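Local coordinates for protein probable serine protease HTRA3 (Homo sapiens, PDB 2P3W) that probably cleaves proteins as an HtrA-family serine protease and carries a PDZ domain, present here, that binds a phage-derived peptide ligand, at residues G9-T14 with V39-P44; V33-Y38 with P66-S71; D55-V60 with L85-G90; T79-L84 with I98-V103. One frame throughout, in Å; residues are numbered along the deposited sequence.

Overall arrangement
All four contacts reach one antiparallel sheet of the PDZ domain. Contacts 1, 2 and 3 lie close together: the centre of contact 2 is about 13 Å from that of contact 1 and about 10 Å from that of contact 3. Contacts 1 and 2 share strand 37-42, and its neighbour, strand 58-62, carries one side of contact 3. Contact 4 lies farther out, its centre about 17 Å from that of contact 3, with which it shares strand 83-89. Along the chain contact 1 closes before contact 3 opens; contact 2 interleaves with both, and contact 4 with contact 3. Strand 10-14 and helix 70-79 border the peptide groove, which the second subunit's C-terminal residues occupy.

Contact 1: residues G9-T14 with V39-P44; sequences GIRMRT and VQEVAP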
loop_
_atom_site.group_PDB
_atom_site.type_symbol
_atom_site.label_atom_id
_atom_site.label_comp_id
_atom_site.label_asym_id
_atom_site.label_seq_id
_atom_site.Cartn_x
_atom_site.Cartn_y
_atom_site.Cartn_z
ATOM N N GLY A 9 -1.900 6.839 2.590
ATOM C CA GLY A 9 -2.446 5.504 2.462
ATOM C C GLY A 9 -3.399 5.261 1.305
ATOM O O GLY A 9 -4.420 4.574 1.462
ATOM N N ILE A 10 -3.064 5.794 0.134
ATOM C CA ILE A 10 -3.787 5.413 -1.075
ATOM C C ILE A 10 -2.819 4.996 -2.156
ATOM O O ILE A 10 -1.681 5.498 -2.190
ATOM C CB ILE A 10 -4.706 6.539 -1.586
ATOM C CG1 ILE A 10 -3.918 7.766 -1.994
ATOM C CG2 ILE A 10 -5.752 6.953 -0.556
ATOM C CD1 ILE A 10 -4.778 8.768 -2.805
ATOM N N ARG A 11 -3.279 4.100 -3.041
ATOM C CA ARG A 11 -2.560 3.804 -4.278
ATOM C C ARG A 11 -3.284 4.607 -5.372
ATOM O O ARG A 11 -4.472 4.428 -5.603
ATOM C CB ARG A 11 -2.508 2.305 -4.553
ATOM C CG ARG A 11 -1.754 2.003 -5.852
ATOM C CD ARG A 11 -0.952 0.735 -5.807
ATOM N NE ARG A 11 -1.768 -0.459 -5.610
ATOM C CZ ARG A 11 -2.488 -1.035 -6.552
ATOM N NH1 ARG A 11 -2.516 -0.528 -7.765
ATOM N NH2 ARG A 11 -3.172 -2.147 -6.279
ATOM N N MET A 12 -2.565 5.568 -5.948
ATOM C CA MET A 12 -3.158 6.591 -6.778
ATOM C C MET A 12 -2.751 6.423 -8.228
ATOM O O MET A 12 -1.653 5.931 -8.540
ATOM C CB MET A 12 -2.740 7.983 -6.267
ATOM C CG MET A 12 -1.247 8.257 -6.309
ATOM S SD MET A 12 -0.764 9.933 -5.894
ATOM C CE MET A 12 0.982 9.771 -5.874
ATOM N N ARG A 13 -3.645 6.817 -9.128
ATOM C CA ARG A 13 -3.412 6.788 -10.554
ATOM C C ARG A 13 -3.846 8.123 -11.172
ATOM O O ARG A 13 -4.922 8.640 -10.844
ATOM C CB ARG A 13 -4.256 5.670 -11.175
ATOM C CG ARG A 13 -3.835 4.282 -10.754
ATOM C CD ARG A 13 -4.765 3.207 -11.282
ATOM N NE ARG A 13 -4.806 3.147 -12.745
ATOM C CZ ARG A 13 -5.679 2.434 -13.459
ATOM N NH1 ARG A 13 -6.651 1.730 -12.872
ATOM N NH2 ARG A 13 -5.599 2.428 -14.786
ATOM N N THR A 14 -3.026 8.690 -12.054
ATOM C CA THR A 14 -3.421 9.895 -12.787
ATOM C C THR A 14 -4.600 9.635 -13.748
ATOM O O THR A 14 -4.551 8.693 -14.543
ATOM C CB THR A 14 -2.225 10.452 -13.609
ATOM O OG1 THR A 14 -1.148 10.754 -12.716
ATOM C CG2 THR A 14 -2.626 11.702 -14.372
ATOM N N VAL A 39 -8.347 7.022 -7.002
ATOM C CA VAL A 39 -7.979 6.199 -5.843
ATOM C C VAL A 39 -8.221 4.734 -6.196
ATOM O O VAL A 39 -9.352 4.223 -6.125
ATOM C CB VAL A 39 -8.754 6.589 -4.566
ATOM C CG1 VAL A 39 -8.314 5.727 -3.368
ATOM C CG2 VAL A 39 -8.612 8.073 -4.271
ATOM N N GLN A 40 -7.132 4.068 -6.587
ATOM C CA GLN A 40 -7.180 2.652 -6.937
ATOM C C GLN A 40 -7.383 1.783 -5.701
ATOM O O GLN A 40 -8.170 0.850 -5.739
ATOM C CB GLN A 40 -5.913 2.243 -7.703
ATOM C CG GLN A 40 -5.838 0.779 -8.111
ATOM C CD GLN A 40 -6.875 0.333 -9.117
ATOM O OE1 GLN A 40 -7.282 1.093 -9.979
ATOM N NE2 GLN A 40 -7.251 -0.951 -9.056
ATOM N N GLU A 41 -6.659 2.080 -4.623
ATOM C CA GLU A 41 -6.779 1.321 -3.369
ATOM C C GLU A 41 -6.580 2.248 -2.153
ATOM O O GLU A 41 -5.906 3.279 -2.243
ATOM C CB GLU A 41 -5.733 0.193 -3.294
ATOM C CG GLU A 41 -5.745 -0.839 -4.399
ATOM C CD GLU A 41 -7.023 -1.674 -4.467
ATOM O OE1 GLU A 41 -7.299 -2.194 -5.585
ATOM O OE2 GLU A 41 -7.739 -1.812 -3.432
ATOM N N VAL A 42 -7.213 1.874 -1.032
ATOM C CA VAL A 42 -6.982 2.540 0.256
ATOM C C VAL A 42 -6.383 1.549 1.243
ATOM O O VAL A 42 -6.909 0.434 1.428
ATOM C CB VAL A 42 -8.304 3.100 0.838
ATOM C CG1 VAL A 42 -8.034 3.842 2.133
ATOM C CG2 VAL A 42 -9.010 3.995 -0.184
ATOM N N ALA A 43 -5.263 1.914 1.863
ATOM C CA ALA A 43 -4.642 1.041 2.858
ATOM C C ALA A 43 -5.457 1.044 4.176
ATOM O O ALA A 43 -5.986 2.080 4.578
ATOM C CB ALA A 43 -3.179 1.438 3.109
ATOM N N PRO A 44 -5.599 -0.118 4.835
ATOM C CA PRO A 44 -6.538 -0.268 5.973
ATOM C C PRO A 44 -6.325 0.576 7.237
ATOM O O PRO A 44 -7.302 0.933 7.897
ATOM C CB PRO A 44 -6.411 -1.746 6.362
ATOM C CG PRO A 44 -5.344 -2.295 5.546
ATOM C CD PRO A 44 -4.972 -1.404 4.463
#
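Gly-9 and Ala-43 flank an antiparallel strand pair of the PDZ domain, interrupted by a classic beta bulge. Gly-9 O accepts from Ala-43 N at 2.8 Å. Ile-10 lays CG2 against Val-39 CG1 at 4.0 Å, the side chains crossing at about a right angle, and Val-112 of the second subunit packs on it too. Arg-11 N donates to Glu-41 O at 2.9 Å. The bulge shows at Arg-11 O, which takes Gln-40 N nearly end-on at 2.9 Å and, weakly, Glu-41 N at 3.4 Å. With CG anti to the backbone N (chi1 180°) and bends at chi2 and chi3, the Arg-11 chain runs beside Glu-41 and brings NH2 to 3.4 Å from Glu-41 CG, which covers one guanidinium face. The charged ends lie near each other without a salt bridge; their hydrogen bonds go to the second subunit, Arg-11 NH1 to its Phe-108 O and Glu-41 OE2 to its Asn-45 ND2. Arg-11 and Met-12 also pair with a strand of that subunit, as expected for peptide binding by beta augmentation. Finally, Arg-13 NH1 bonds Gln-40 OE1 at 3.0 Å, the oxygen within the guanidinium plane but the nitrogen 42° out of the amide plane.

Contact 2: residues V33-Y38 with P66-S71; sequences VSSGIY and PLVDSS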
loop_
_atom_site.group_PDB
_atom_site.type_symbol
_atom_site.label_atom_id
_atom_site.label_comp_id
_atom_site.label_asym_id
_atom_site.label_seq_id
_atom_site.Cartn_x
_atom_site.Cartn_y
_atom_site.Cartn_z
ATOM N N VAL A 33 -15.762 13.578 -15.294
ATOM C CA VAL A 33 -14.552 14.013 -14.582
ATOM C C VAL A 33 -13.294 13.629 -15.358
ATOM O O VAL A 33 -12.795 12.506 -15.244
ATOM C CB VAL A 33 -14.464 13.436 -13.135
ATOM C CG1 VAL A 33 -13.183 13.925 -12.445
ATOM C CG2 VAL A 33 -15.695 13.841 -12.309
ATOM N N SER A 34 -12.759 14.595 -16.099
ATOM C CA SER A 34 -11.667 14.361 -17.036
ATOM C C SER A 34 -10.269 14.652 -16.467
ATOM O O SER A 34 -9.283 14.488 -17.167
ATOM C CB SER A 34 -11.884 15.236 -18.275
ATOM O OG SER A 34 -11.825 16.610 -17.927
ATOM N N SER A 35 -10.183 15.074 -15.209
ATOM C CA SER A 35 -8.904 15.456 -14.618
ATOM C C SER A 35 -8.917 15.107 -13.150
ATOM O O SER A 35 -9.961 15.235 -12.507
ATOM C CB SER A 35 -8.698 16.966 -14.787
ATOM O OG SER A 35 -7.390 17.343 -14.417
ATOM N N GLY A 36 -7.775 14.692 -12.606
ATOM C CA GLY A 36 -7.655 14.422 -11.173
ATOM C C GLY A 36 -6.813 13.177 -10.889
ATOM O O GLY A 36 -6.106 12.670 -11.777
ATOM N N ILE A 37 -6.910 12.710 -9.652
ATOM C CA ILE A 37 -6.191 11.535 -9.179
ATOM C C ILE A 37 -7.167 10.452 -8.774
ATOM O O ILE A 37 -7.958 10.626 -7.850
ATOM C CB ILE A 37 -5.325 11.865 -7.935
ATOM C CG1 ILE A 37 -4.418 13.090 -8.180
ATOM C CG2 ILE A 37 -4.539 10.653 -7.526
ATOM C CD1 ILE A 37 -3.597 13.013 -9.378
ATOM N N TYR A 38 -7.093 9.308 -9.440
ATOM C CA TYR A 38 -7.973 8.187 -9.104
ATOM C C TYR A 38 -7.454 7.350 -7.934
ATOM O O TYR A 38 -6.267 6.993 -7.883
ATOM C CB TYR A 38 -8.117 7.326 -10.316
ATOM C CG TYR A 38 -9.080 6.163 -10.170
ATOM C CD1 TYR A 38 -10.452 6.359 -10.181
ATOM C CD2 TYR A 38 -8.603 4.881 -10.031
ATOM C CE1 TYR A 38 -11.334 5.279 -10.053
ATOM C CE2 TYR A 38 -9.461 3.790 -9.914
ATOM C CZ TYR A 38 -10.823 3.993 -9.916
ATOM O OH TYR A 38 -11.661 2.889 -9.804
ATOM N N PRO A 66 -5.913 22.865 -7.942
ATOM C CA PRO A 66 -6.279 21.766 -8.835
ATOM C C PRO A 66 -5.205 20.691 -8.959
ATOM O O PRO A 66 -4.015 20.999 -9.038
ATOM C CB PRO A 66 -6.525 22.452 -10.185
ATOM C CG PRO A 66 -5.909 23.782 -10.083
ATOM C CD PRO A 66 -5.837 24.161 -8.645
ATOM N N LEU A 67 -5.639 19.433 -8.964
ATOM C CA LEU A 67 -4.758 18.285 -9.210
ATOM C C LEU A 67 -4.977 17.703 -10.596
ATOM O O LEU A 67 -6.112 17.370 -10.961
ATOM C CB LEU A 67 -4.996 17.202 -8.161
ATOM C CG LEU A 67 -4.462 17.548 -6.767
ATOM C CD1 LEU A 67 -4.959 16.586 -5.700
ATOM C CD2 LEU A 67 -2.958 17.603 -6.786
ATOM N N VAL A 68 -3.898 17.608 -11.372
ATOM C CA VAL A 68 -3.952 16.966 -12.690
ATOM C C VAL A 68 -3.023 15.752 -12.799
ATOM O O VAL A 68 -3.194 14.942 -13.698
ATOM C CB VAL A 68 -3.670 17.968 -13.830
ATOM C CG1 VAL A 68 -4.672 19.128 -13.767
ATOM C CG2 VAL A 68 -2.225 18.494 -13.777
ATOM N N ASP A 69 -2.042 15.629 -11.902
ATOM C CA ASP A 69 -1.041 14.540 -12.006
ATOM C C ASP A 69 -0.661 14.019 -10.643
ATOM O O ASP A 69 -0.557 14.764 -9.678
ATOM C CB ASP A 69 0.227 15.028 -12.723
ATOM C CG ASP A 69 1.158 13.885 -13.110
ATOM O OD1 ASP A 69 2.134 13.585 -12.378
ATOM O OD2 ASP A 69 0.892 13.249 -14.142
ATOM N N SER A 70 -0.471 12.712 -10.546
ATOM C CA SER A 70 -0.152 12.096 -9.255
ATOM C C SER A 70 1.078 12.725 -8.565
ATOM O O SER A 70 1.104 12.850 -7.326
ATOM C CB SER A 70 0.002 10.589 -9.419
ATOM O OG SER A 70 1.102 10.280 -10.249
ATOM N N SER A 71 2.068 13.158 -9.336
ATOM C CA SER A 71 3.266 13.788 -8.756
ATOM C C SER A 71 2.927 14.995 -7.879
ATOM O O SER A 71 3.652 15.300 -6.901
ATOM C CB SER A 71 4.239 14.202 -9.862
ATOM O OG SER A 71 3.682 15.206 -10.705
HETATM O O HOH W 1 -5.682 14.219 -14.692
#
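Ile-37 and Leu-67 bring the beginning of PDZ strand 37-42 against the turn that leads into helix 70-79, whose N-cap is Asp-69. Ile-37 has the most surface buried here. Its CG1 meets Leu-67 CB at 4.2 Å, the two side chains crossing at a slant. With CG1 anti to the carbonyl carbon (chi1 -52°) and a bend at chi2 (-53°), the terminal methyl is carried on to the peptide unit joining Asp-69 to Ser-70, with CD1 3.4 Å from Ser-70 N and similarly near Asp-69 C. The amide it covers is already engaged, because Ser-70 N donates to Thr-14 OG1. Ile-37 also touches Met-12 of strand 10-14 and Leu-73 of helix 70-79.

Leu-67 contributes backbone as well as side chain: Gly-36 CA comes to 3.3 Å from Leu-67 O, a CA-H...O contact with 149° at the hydrogen. Val-68 meets 33-38 at the surface, its CG1 lying 3.3 Å from Ser-35 OG.

No direct hydrogen bond crosses this contact. A water bridges the segments, accepting from Gly-36 N at 3.0 Å and lying 2.8 Å from Val-68 O, to which it can donate, though it has more acceptors near than protons. The helix start is tied by local bonds: Glu-72 OE1 accepts from Val-68 N and Asp-69 N, while Asp-69 OD1 takes the capping bond from Ser-71 N at 3.1 Å and a second from Ser-71 OG at 2.8 Å, the two donors reaching it from opposite faces of the carboxylate plane.

Contact 3: residues D55-V60 with L85-G90; sequences DGDIIV and LEVRRG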
loop_
_atom_site.group_PDB
_atom_site.type_symbol
_atom_site.label_atom_id
_atom_site.label_comp_id
_atom_site.label_asym_id
_atom_site.label_seq_id
_atom_site.Cartn_x
_atom_site.Cartn_y
_atom_site.Cartn_z
ATOM N N ASP A 55 -12.048 3.561 -2.331
ATOM C CA ASP A 55 -11.566 3.316 -3.685
ATOM C C ASP A 55 -12.637 3.705 -4.713
ATOM O O ASP A 55 -13.851 3.661 -4.463
ATOM C CB ASP A 55 -11.009 1.902 -3.877
ATOM C CG ASP A 55 -11.956 0.828 -3.443
ATOM O OD1 ASP A 55 -13.166 0.932 -3.728
ATOM O OD2 ASP A 55 -11.480 -0.149 -2.845
ATOM N N GLY A 56 -12.168 4.191 -5.850
ATOM C CA GLY A 56 -13.033 4.743 -6.877
ATOM C C GLY A 56 -13.170 6.263 -6.788
ATOM O O GLY A 56 -13.651 6.894 -7.743
ATOM N N ASP A 57 -12.806 6.837 -5.636
ATOM C CA ASP A 57 -12.870 8.286 -5.419
ATOM C C ASP A 57 -11.929 8.968 -6.392
ATOM O O ASP A 57 -10.891 8.410 -6.757
ATOM C CB ASP A 57 -12.472 8.632 -3.989
ATOM C CG ASP A 57 -13.575 8.415 -2.987
ATOM O OD1 ASP A 57 -14.705 8.051 -3.374
ATOM O OD2 ASP A 57 -13.294 8.679 -1.793
ATOM N N ILE A 58 -12.290 10.150 -6.868
ATOM C CA ILE A 58 -11.330 10.967 -7.628
ATOM C C ILE A 58 -11.007 12.228 -6.839
ATOM O O ILE A 58 -11.909 12.999 -6.517
ATOM C CB ILE A 58 -11.866 11.313 -9.035
ATOM C CG1 ILE A 58 -12.133 10.044 -9.854
ATOM C CG2 ILE A 58 -10.872 12.206 -9.801
ATOM C CD1 ILE A 58 -12.996 10.213 -11.083
ATOM N N ILE A 59 -9.724 12.459 -6.579
ATOM C CA ILE A 59 -9.251 13.608 -5.823
ATOM C C ILE A 59 -8.957 14.689 -6.856
ATOM O O ILE A 59 -8.152 14.486 -7.782
ATOM C CB ILE A 59 -8.007 13.268 -4.953
ATOM C CG1 ILE A 59 -8.320 12.099 -3.993
ATOM C CG2 ILE A 59 -7.555 14.497 -4.187
ATOM C CD1 ILE A 59 -7.135 11.534 -3.291
ATOM N N VAL A 60 -9.649 15.830 -6.741
ATOM C CA VAL A 60 -9.537 16.899 -7.725
ATOM C C VAL A 60 -8.839 18.186 -7.261
ATOM O O VAL A 60 -8.344 18.933 -8.094
ATOM C CB VAL A 60 -10.899 17.214 -8.364
ATOM C CG1 VAL A 60 -11.423 15.953 -9.078
ATOM C CG2 VAL A 60 -11.898 17.694 -7.330
ATOM N N LEU A 85 -8.812 17.763 1.006
ATOM C CA LEU A 85 -8.928 17.067 -0.275
ATOM C C LEU A 85 -10.365 17.125 -0.760
ATOM O O LEU A 85 -11.258 16.706 -0.036
ATOM C CB LEU A 85 -8.481 15.611 -0.149
ATOM C CG LEU A 85 -7.004 15.370 0.245
ATOM C CD1 LEU A 85 -6.655 13.918 0.345
ATOM C CD2 LEU A 85 -6.084 16.069 -0.740
ATOM N N GLU A 86 -10.549 17.643 -1.969
ATOM C CA GLU A 86 -11.837 17.700 -2.655
ATOM C C GLU A 86 -11.957 16.444 -3.498
ATOM O O GLU A 86 -11.085 16.157 -4.322
ATOM C CB GLU A 86 -11.865 18.938 -3.562
ATOM C CG GLU A 86 -13.200 19.335 -4.234
ATOM C CD GLU A 86 -13.121 20.744 -4.880
ATOM O OE1 GLU A 86 -12.753 21.728 -4.191
ATOM O OE2 GLU A 86 -13.401 20.872 -6.089
ATOM N N VAL A 87 -13.039 15.707 -3.292
ATOM C CA VAL A 87 -13.228 14.410 -3.911
ATOM C C VAL A 87 -14.564 14.361 -4.657
ATOM O O VAL A 87 -15.575 14.885 -4.208
ATOM C CB VAL A 87 -13.205 13.297 -2.824
ATOM C CG1 VAL A 87 -13.923 12.025 -3.274
ATOM C CG2 VAL A 87 -11.763 13.023 -2.335
ATOM N N ARG A 88 -14.534 13.734 -5.825
ATOM C CA ARG A 88 -15.732 13.388 -6.573
ATOM C C ARG A 88 -16.016 11.916 -6.344
ATOM O O ARG A 88 -15.154 11.073 -6.649
ATOM C CB ARG A 88 -15.507 13.602 -8.066
ATOM C CG ARG A 88 -15.108 15.001 -8.450
ATOM C CD ARG A 88 -16.256 15.958 -8.329
ATOM N NE ARG A 88 -15.792 17.310 -8.627
ATOM C CZ ARG A 88 -15.468 18.237 -7.722
ATOM N NH1 ARG A 88 -15.553 17.990 -6.415
ATOM N NH2 ARG A 88 -15.051 19.438 -8.141
ATOM N N ARG A 89 -17.217 11.610 -5.842
ATOM C CA ARG A 89 -17.662 10.234 -5.626
ATOM C C ARG A 89 -19.009 10.050 -6.307
ATOM O O ARG A 89 -20.011 10.461 -5.781
ATOM C CB ARG A 89 -17.785 9.959 -4.129
ATOM C CG ARG A 89 -18.208 8.510 -3.793
ATOM C CD ARG A 89 -18.287 8.290 -2.331
ATOM N NE ARG A 89 -16.957 8.351 -1.711
ATOM C CZ ARG A 89 -16.744 8.414 -0.394
ATOM N NH1 ARG A 89 -17.762 8.449 0.455
ATOM N NH2 ARG A 89 -15.512 8.481 0.069
ATOM N N GLY A 90 -19.024 9.469 -7.498
ATOM C CA GLY A 90 -20.232 9.483 -8.324
ATOM C C GLY A 90 -20.722 10.912 -8.540
ATOM O O GLY A 90 -19.963 11.770 -9.003
HETATM O O HOH W 2 -16.001 9.102 -8.608
#
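Asp-57 and Arg-89 form a salt bridge at one end of an antiparallel strand pair in the PDZ sheet, where strands 58-60 and 85-89 cross at 138° between their N-to-C directions. The arginine side chain leaves CB with CG anti to the backbone N, and its aliphatic part runs past one carboxylate oxygen: CB, CG and CD all lie near Asp-57 OD1, with CG at 3.6 Å. The chain then bends at chi3 (-68°), which turns the guanidinium edge to the acid. Arg-89 NE donates to Asp-57 OD1 at 2.8 Å. At the tip, Arg-89 NH2 donates to Asp-57 OD2 at 2.9 Å. Both oxygens use syn lone pairs and the two planes are only 16° apart, the geometry of a side-on, two-bond grip. Further bonds hold each partner: Arg-89 NH2 also reaches Gly-52 O, and Asp-57 OD2 accepts from Gln-54 N.

Val-87 CG1 packs on Asp-57 CG at 3.6 Å, while its other methyl, CG2, touches Ile-59 CG1 at 3.9 Å. Backbone bonds set the register; Ile-58 and Arg-88 exchange two of them, and Val-60 N donates to Glu-86 O at 2.8 Å. On the Ile-58 and Arg-88 side, the Arg-88 guanidinium bonds Glu-86 and Asp-93 through its nitrogens, and Val-60 CG2 sits over its centre, 3.6 Å from CZ.

Contact 4: residues T79-L84 with I98-V103; sequences TESPLL and IAPEVV
Pro-82 and Ala-99 face each other at the open end of the hairpin formed by strands 83-89 and 92-103, their CB atoms 4.0 Å apart. A cis peptide bond precedes Pro-82. Pro-100, the next residue after Ala-99, directs its ring toward 79-84: its CG lies 3.7 Å from Glu-80 O and its CD 3.8 Å from Ser-81 OG. Leu-83 CG approaches the same ring more loosely, at 4.3 Å from Pro-100 CG.

Leu-83 and Ile-98 are the paired residues here, with both side chains on one face of the sheet, yet each meets mainly the other's backbone. Leu-83 CB lies 3.6 Å from Ile-98 O. In Ile-98, CG1 is anti to the carbonyl carbon (chi1 -55°) and the chain bends at chi2 (-59°), its end leading away from Leu-83 to pack with Ile-8, Pro-47 and Ile-53. Two backbone bonds join the pair, Leu-83 N to Ile-98 O and Ile-98 N to Leu-83 O, each 2.9 Å.

The acid of Glu-80 turns elsewhere, to Arg-65 and Asn-63. The only ionisable side chains of 79-84 and 98-103 are acids, so no salt bridge spans the contact. Pro-100, which has no N-H, cannot donate to Ser-81 O where the next backbone bond would fall; a water joins Ser-81 OG to Pro-100 O there, donating to Pro-100 O at 2.7 Å. Beyond this point strand 92-103 pairs with strand 5-7 instead.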
loop_
_atom_site.group_PDB
_atom_site.type_symbol
_atom_site.label_atom_id
_atom_site.label_comp_id
_atom_site.label_asym_id
_atom_site.label_seq_id
_atom_site.Cartn_x
_atom_site.Cartn_y
_atom_site.Cartn_z
ATOM N N THR A 79 4.769 17.754 1.824
ATOM C CA THR A 79 5.026 19.136 2.231
ATOM C C THR A 79 3.975 19.836 3.109
ATOM O O THR A 79 4.317 20.792 3.833
ATOM C CB THR A 79 5.322 20.032 0.987
ATOM O OG1 THR A 79 4.180 20.086 0.135
ATOM C CG2 THR A 79 6.483 19.486 0.192
ATOM N N GLU A 80 2.723 19.413 3.015
ATOM C CA GLU A 80 1.624 20.082 3.685
ATOM C C GLU A 80 0.942 19.136 4.680
ATOM O O GLU A 80 0.971 17.929 4.543
ATOM C CB GLU A 80 0.626 20.541 2.658
ATOM C CG GLU A 80 1.225 21.616 1.739
ATOM C CD GLU A 80 0.339 21.878 0.564
ATOM O OE1 GLU A 80 -0.649 22.617 0.732
ATOM O OE2 GLU A 80 0.645 21.345 -0.530
ATOM N N SER A 81 0.365 19.732 5.718
ATOM C CA SER A 81 -0.325 18.990 6.743
ATOM C C SER A 81 -1.296 19.883 7.515
ATOM O O SER A 81 -0.890 20.940 8.064
ATOM C CB SER A 81 0.678 18.400 7.728
ATOM O OG SER A 81 0.024 17.519 8.644
ATOM N N PRO A 82 -2.584 19.481 7.579
ATOM C CA PRO A 82 -3.233 18.371 6.914
ATOM C C PRO A 82 -3.504 18.790 5.471
ATOM O O PRO A 82 -3.196 19.924 5.090
ATOM C CB PRO A 82 -4.550 18.215 7.682
ATOM C CG PRO A 82 -4.850 19.618 8.085
ATOM C CD PRO A 82 -3.525 20.254 8.397
ATOM N N LEU A 83 -4.134 17.904 4.724
ATOM C CA LEU A 83 -4.557 18.134 3.348
ATOM C C LEU A 83 -6.083 18.197 3.295
ATOM O O LEU A 83 -6.769 17.216 3.656
ATOM C CB LEU A 83 -4.073 16.984 2.461
ATOM C CG LEU A 83 -2.560 16.668 2.422
ATOM C CD1 LEU A 83 -2.302 15.615 1.332
ATOM C CD2 LEU A 83 -1.794 17.886 2.153
ATOM N N LEU A 84 -6.603 19.334 2.822
ATOM C CA LEU A 84 -8.026 19.476 2.531
ATOM C C LEU A 84 -8.255 18.969 1.110
ATOM O O LEU A 84 -7.932 19.646 0.143
ATOM C CB LEU A 84 -8.463 20.931 2.727
ATOM C CG LEU A 84 -8.320 21.489 4.147
ATOM C CD1 LEU A 84 -8.467 22.991 4.157
ATOM C CD2 LEU A 84 -9.327 20.863 5.094
ATOM N N ILE A 98 -7.362 15.328 5.721
ATOM C CA ILE A 98 -6.556 14.126 5.882
ATOM C C ILE A 98 -5.163 14.545 6.286
ATOM O O ILE A 98 -4.413 15.090 5.476
ATOM C CB ILE A 98 -6.447 13.291 4.563
ATOM C CG1 ILE A 98 -7.849 12.941 3.996
ATOM C CG2 ILE A 98 -5.626 12.057 4.809
ATOM C CD1 ILE A 98 -8.732 12.141 4.936
ATOM N N ALA A 99 -4.809 14.313 7.551
ATOM C CA ALA A 99 -3.454 14.583 8.022
ATOM C C ALA A 99 -2.478 13.452 7.702
ATOM O O ALA A 99 -2.679 12.325 8.175
ATOM C CB ALA A 99 -3.487 14.804 9.562
ATOM N N PRO A 100 -1.418 13.725 6.909
ATOM C CA PRO A 100 -0.437 12.651 6.677
ATOM C C PRO A 100 0.144 12.136 7.984
ATOM O O PRO A 100 0.482 12.917 8.849
ATOM C CB PRO A 100 0.655 13.329 5.813
ATOM C CG PRO A 100 -0.074 14.452 5.115
ATOM C CD PRO A 100 -1.104 14.945 6.138
ATOM N N GLU A 101 0.185 10.822 8.128
ATOM C CA GLU A 101 0.851 10.135 9.239
ATOM C C GLU A 101 2.350 10.146 9.024
ATOM O O GLU A 101 2.821 9.949 7.915
ATOM C CB GLU A 101 0.342 8.699 9.308
ATOM C CG GLU A 101 0.868 7.882 10.463
ATOM C CD GLU A 101 0.033 6.604 10.728
ATOM O OE1 GLU A 101 -1.157 6.485 10.282
ATOM O OE2 GLU A 101 0.607 5.685 11.370
ATOM N N VAL A 102 3.102 10.409 10.091
ATOM C CA VAL A 102 4.550 10.475 10.016
ATOM C C VAL A 102 5.164 9.311 10.801
ATOM O O VAL A 102 4.834 9.082 11.977
ATOM C CB VAL A 102 5.076 11.805 10.595
ATOM C CG1 VAL A 102 6.584 11.911 10.377
ATOM C CG2 VAL A 102 4.337 13.008 9.939
ATOM N N VAL A 103 6.052 8.569 10.140
ATOM C CA VAL A 103 6.764 7.445 10.774
ATOM C C VAL A 103 8.253 7.729 10.729
ATOM O O VAL A 103 8.797 8.063 9.695
ATOM C CB VAL A 103 6.453 6.092 10.068
ATOM C CG1 VAL A 103 7.075 4.924 10.820
ATOM C CG2 VAL A 103 4.948 5.889 9.932
HETATM O O HOH W 3 1.620 15.393 8.999
#